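Local coordinates for Glyoxalase/bleomycin resistance protein/dioxygenase (Sphaerobacter thermophilus, PDB 4HC5), which belongs to the glyoxalase/bleomycin resistance protein/dioxygenase superfamily and may act as a dioxygenase, at residues R88-A93 against F128-E133. Residues are numbered along the deposited sequence; the frame is centred on the assembly and turned at random.
Sequences RDIDEA and FFLVEE
I90 and E132 join the start of helix 90-99 to the end of strand 126-132 within one βαβββ module of the vicinal oxygen chelate fold. The backbone N of I90, in the helix's first turn, donates a hydrogen bond to E132 OE2 at 2.8 Å, nearly straight (170°), arriving on the anti side of the carboxylate and tilted from its plane. Glutamate suits this place: with CG anti to the backbone N (chi1 -171°), its long chain reaches across to the helix. D89 is the N-cap: OD1 accepts from E92 N at 3.1 Å, a capping bond suited to a short aspartate. Water 2 donates to both D89 OD1 and E132 OE2 and accepts from D91 N, bridging two carboxylates whose like charges it probably screens. Beside these polar bonds, branched I90 packs CD1 against L130 CG, and the small CB of A93 touches L130 CD2. At the chain terminus, E133 OE1 is hydrogen-bonded to Y13 OH of the second subunit, OXT accepts from Q115 NE2, and water 1 donates to R88 O and E133 O. The extended R88 side chain runs alongside E133, and its NE meets OE2 at 2.8 Å in a bent salt bridge, in the guanidinium plane but above that of the carboxylate.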
ATOM      1  N   ARG A  88     -16.035  -8.856  -3.105  1.00 20.87           N
ATOM      2  CA  ARG A  88     -16.671  -9.952  -3.846  1.00 23.48           C
ATOM      3  C   ARG A  88     -18.080  -9.674  -4.370  1.00 22.69           C
ATOM      4  O   ARG A  88     -18.601 -10.398  -5.217  1.00 27.69           O
ATOM      5  CB  ARG A  88     -16.611 -11.250  -3.041  1.00 25.29           C
ATOM      6  CG  ARG A  88     -15.145 -11.610  -2.757  1.00 29.90           C
ATOM      7  CD  ARG A  88     -14.848 -13.103  -2.568  1.00 39.57           C
ATOM      8  NE  ARG A  88     -13.398 -13.231  -2.288  1.00 44.00           N
ATOM      9  CZ  ARG A  88     -12.814 -13.149  -1.088  1.00 47.02           C
ATOM     10  NH1 ARG A  88     -11.478 -13.261  -0.976  1.00 48.35           N
ATOM     11  NH2 ARG A  88     -13.546 -12.961   0.008  1.00 45.79           N
ATOM     12  N   ASP A  89     -18.732  -8.629  -3.862  1.00 22.88           N
ATOM     13  CA  ASP A  89     -20.091  -8.208  -4.300  1.00 22.02           C
ATOM     14  C   ASP A  89     -20.177  -6.673  -4.266  1.00 20.32           C
ATOM     15  O   ASP A  89     -20.428  -6.096  -3.266  1.00 20.83           O
ATOM     16  CB  ASP A  89     -21.167  -8.878  -3.477  1.00 22.23           C
ATOM     17  CG  ASP A  89     -22.554  -8.592  -3.986  1.00 28.60           C
ATOM     18  OD1 ASP A  89     -22.728  -7.678  -4.750  1.00 26.56           O
ATOM     19  OD2 ASP A  89     -23.447  -9.313  -3.570  1.00 35.85           O
ATOM     20  N   ILE A  90     -19.901  -6.066  -5.398  1.00 19.19           N
ATOM     21  CA  ILE A  90     -19.829  -4.621  -5.479  1.00 19.09           C
ATOM     22  C   ILE A  90     -21.202  -3.943  -5.414  1.00 21.10           C
ATOM     23  O   ILE A  90     -21.297  -2.869  -4.941  1.00 19.21           O
ATOM     24  CB  ILE A  90     -18.962  -4.120  -6.655  1.00 18.42           C
ATOM     25  CG1 ILE A  90     -18.506  -2.698  -6.364  1.00 18.87           C
ATOM     26  CG2 ILE A  90     -19.708  -4.226  -7.966  1.00 20.89           C
ATOM     27  CD1 ILE A  90     -17.453  -2.165  -7.280  1.00 19.79           C
ATOM     28  N   ASP A  91     -22.244  -4.630  -5.841  1.00 20.88           N
ATOM     29  CA  ASP A  91     -23.583  -4.073  -5.737  1.00 20.98           C
ATOM     30  C   ASP A  91     -23.965  -3.978  -4.253  1.00 22.54           C
ATOM     31  O   ASP A  91     -24.483  -3.013  -3.813  1.00 22.59           O
ATOM     32  CB  ASP A  91     -24.570  -4.937  -6.470  1.00 22.63           C
ATOM     33  CG  ASP A  91     -24.475  -4.788  -7.936  1.00 27.61           C
ATOM     34  OD1 ASP A  91     -23.994  -3.783  -8.415  1.00 32.68           O
ATOM     35  OD2 ASP A  91     -24.916  -5.713  -8.588  1.00 39.66           O
ATOM     36  N   GLU A  92     -23.675  -5.006  -3.493  1.00 21.73           N
ATOM     37  CA  GLU A  92     -23.958  -4.989  -2.059  1.00 22.01           C
ATOM     38  C   GLU A  92     -23.104  -3.968  -1.337  1.00 20.21           C
ATOM     39  O   GLU A  92     -23.579  -3.258  -0.452  1.00 21.36           O
ATOM     40  CB  GLU A  92     -23.767  -6.367  -1.455  1.00 27.46           C
ATOM     41  CG  GLU A  92     -24.216  -6.425  -0.019  1.00 38.16           C
ATOM     42  CD  GLU A  92     -25.747  -6.224   0.119  1.00 43.23           C
ATOM     43  OE1 GLU A  92     -26.159  -5.750   1.181  1.00 68.81           O
ATOM     44  OE2 GLU A  92     -26.551  -6.513  -0.828  1.00 60.77           O
ATOM     45  N   ALA A  93     -21.815  -3.912  -1.698  1.00 19.87           N
ATOM     46  CA  ALA A  93     -20.900  -2.944  -1.054  1.00 18.44           C
ATOM     47  C   ALA A  93     -21.408  -1.511  -1.306  1.00 18.20           C
ATOM     48  O   ALA A  93     -21.483  -0.668  -0.397  1.00 19.57           O
ATOM     49  CB  ALA A  93     -19.444  -3.098  -1.494  1.00 20.53           C
ATOM     50  N   PHE A 128     -10.254   5.802  -2.778  1.00 16.47           N
ATOM     51  CA  PHE A 128      -9.897   4.379  -3.104  1.00 15.41           C
ATOM     52  C   PHE A 128     -10.642   3.989  -4.361  1.00 15.00           C
ATOM     53  O   PHE A 128     -11.818   4.342  -4.570  1.00 16.92           O
ATOM     54  CB  PHE A 128     -10.320   3.457  -1.956  1.00 16.81           C
ATOM     55  CG  PHE A 128      -9.667   3.762  -0.658  1.00 16.13           C
ATOM     56  CD1 PHE A 128      -8.455   3.275  -0.333  1.00 16.34           C
ATOM     57  CD2 PHE A 128     -10.241   4.632   0.242  1.00 18.45           C
ATOM     58  CE1 PHE A 128      -7.841   3.573   0.856  1.00 18.28           C
ATOM     59  CE2 PHE A 128      -9.617   4.983   1.424  1.00 18.75           C
ATOM     60  CZ  PHE A 128      -8.406   4.394   1.762  1.00 19.32           C
ATOM     61  N   PHE A 129     -10.030   3.076  -5.124  1.00 15.23           N
ATOM     62  CA  PHE A 129     -10.658   2.397  -6.265  1.00 14.83           C
ATOM     63  C   PHE A 129     -11.163   1.052  -5.749  1.00 14.24           C
ATOM     64  O   PHE A 129     -10.395   0.317  -5.122  1.00 17.28           O
ATOM     65  CB  PHE A 129      -9.620   2.234  -7.350  1.00 16.02           C
ATOM     66  CG  PHE A 129     -10.136   1.715  -8.679  1.00 16.58           C
ATOM     67  CD1 PHE A 129     -11.268   2.282  -9.266  1.00 16.89           C
ATOM     68  CD2 PHE A 129      -9.425   0.773  -9.417  1.00 18.63           C
ATOM     69  CE1 PHE A 129     -11.669   1.846 -10.516  1.00 19.01           C
ATOM     70  CE2 PHE A 129      -9.828   0.364 -10.664  1.00 19.11           C
ATOM     71  CZ  PHE A 129     -10.972   0.938 -11.212  1.00 18.80           C
ATOM     72  N   LEU A 130     -12.469   0.772  -5.909  1.00 14.42           N
ATOM     73  CA  LEU A 130     -13.142  -0.370  -5.429  1.00 15.52           C
ATOM     74  C   LEU A 130     -13.509  -1.219  -6.641  1.00 14.69           C
ATOM     75  O   LEU A 130     -14.246  -0.779  -7.507  1.00 15.91           O
ATOM     76  CB  LEU A 130     -14.392  -0.006  -4.625  1.00 16.22           C
ATOM     77  CG  LEU A 130     -15.184  -1.149  -4.049  1.00 16.95           C
ATOM     78  CD1 LEU A 130     -14.362  -1.959  -3.045  1.00 19.24           C
ATOM     79  CD2 LEU A 130     -16.510  -0.647  -3.392  1.00 19.24           C
ATOM     80  N   VAL A 131     -13.015  -2.466  -6.650  1.00 15.62           N
ATOM     81  CA  VAL A 131     -13.159  -3.369  -7.781  1.00 16.29           C
ATOM     82  C   VAL A 131     -13.755  -4.694  -7.349  1.00 17.42           C
ATOM     83  O   VAL A 131     -13.406  -5.226  -6.312  1.00 17.76           O
ATOM     84  CB  VAL A 131     -11.765  -3.615  -8.476  1.00 18.76           C
ATOM     85  CG1 VAL A 131     -12.002  -4.450  -9.746  1.00 21.25           C
ATOM     86  CG2 VAL A 131     -11.075  -2.317  -8.780  1.00 22.14           C
ATOM     87  N   GLU A 132     -14.708  -5.203  -8.153  1.00 17.83           N
ATOM     88  CA  GLU A 132     -15.316  -6.473  -7.877  1.00 18.57           C
ATOM     89  C   GLU A 132     -14.378  -7.560  -8.414  1.00 22.67           C
ATOM     90  O   GLU A 132     -13.993  -7.537  -9.570  1.00 22.96           O
ATOM     91  CB  GLU A 132     -16.665  -6.572  -8.576  1.00 19.92           C
ATOM     92  CG  GLU A 132     -17.439  -7.800  -8.153  1.00 20.76           C
ATOM     93  CD  GLU A 132     -18.908  -7.728  -8.631  1.00 26.17           C
ATOM     94  OE1 GLU A 132     -19.204  -7.684  -9.885  1.00 33.44           O
ATOM     95  OE2 GLU A 132     -19.733  -7.662  -7.723  1.00 24.92           O
ATOM     96  N   GLU A 133     -14.169  -8.538  -7.579  1.00 22.74           N
ATOM     97  CA  GLU A 133     -13.267  -9.667  -7.868  1.00 25.63           C
ATOM     98  C   GLU A 133     -13.698 -10.437  -9.063  1.00 34.99           C
ATOM     99  O   GLU A 133     -14.851 -10.933  -9.085  1.00 46.15           O
ATOM    100  CB  GLU A 133     -13.130 -10.569  -6.641  1.00 32.12           C
ATOM    101  CG  GLU A 133     -12.010 -11.589  -6.778  1.00 35.33           C
ATOM    102  CD  GLU A 133     -11.779 -12.404  -5.488  1.00 32.56           C
ATOM    103  OE1 GLU A 133     -10.629 -12.396  -5.001  1.00 49.65           O
ATOM    104  OE2 GLU A 133     -12.745 -13.083  -4.998  1.00 45.43           O
ATOM    105  OXT GLU A 133     -12.850 -10.613 -10.009  1.00 50.53           O
TER
HETATM  106  O   HOH W   1     -16.768 -11.596  -7.105  1.00 41.87           O
HETATM  107  O   HOH W   2     -22.301  -7.047  -7.497  1.00 34.07           O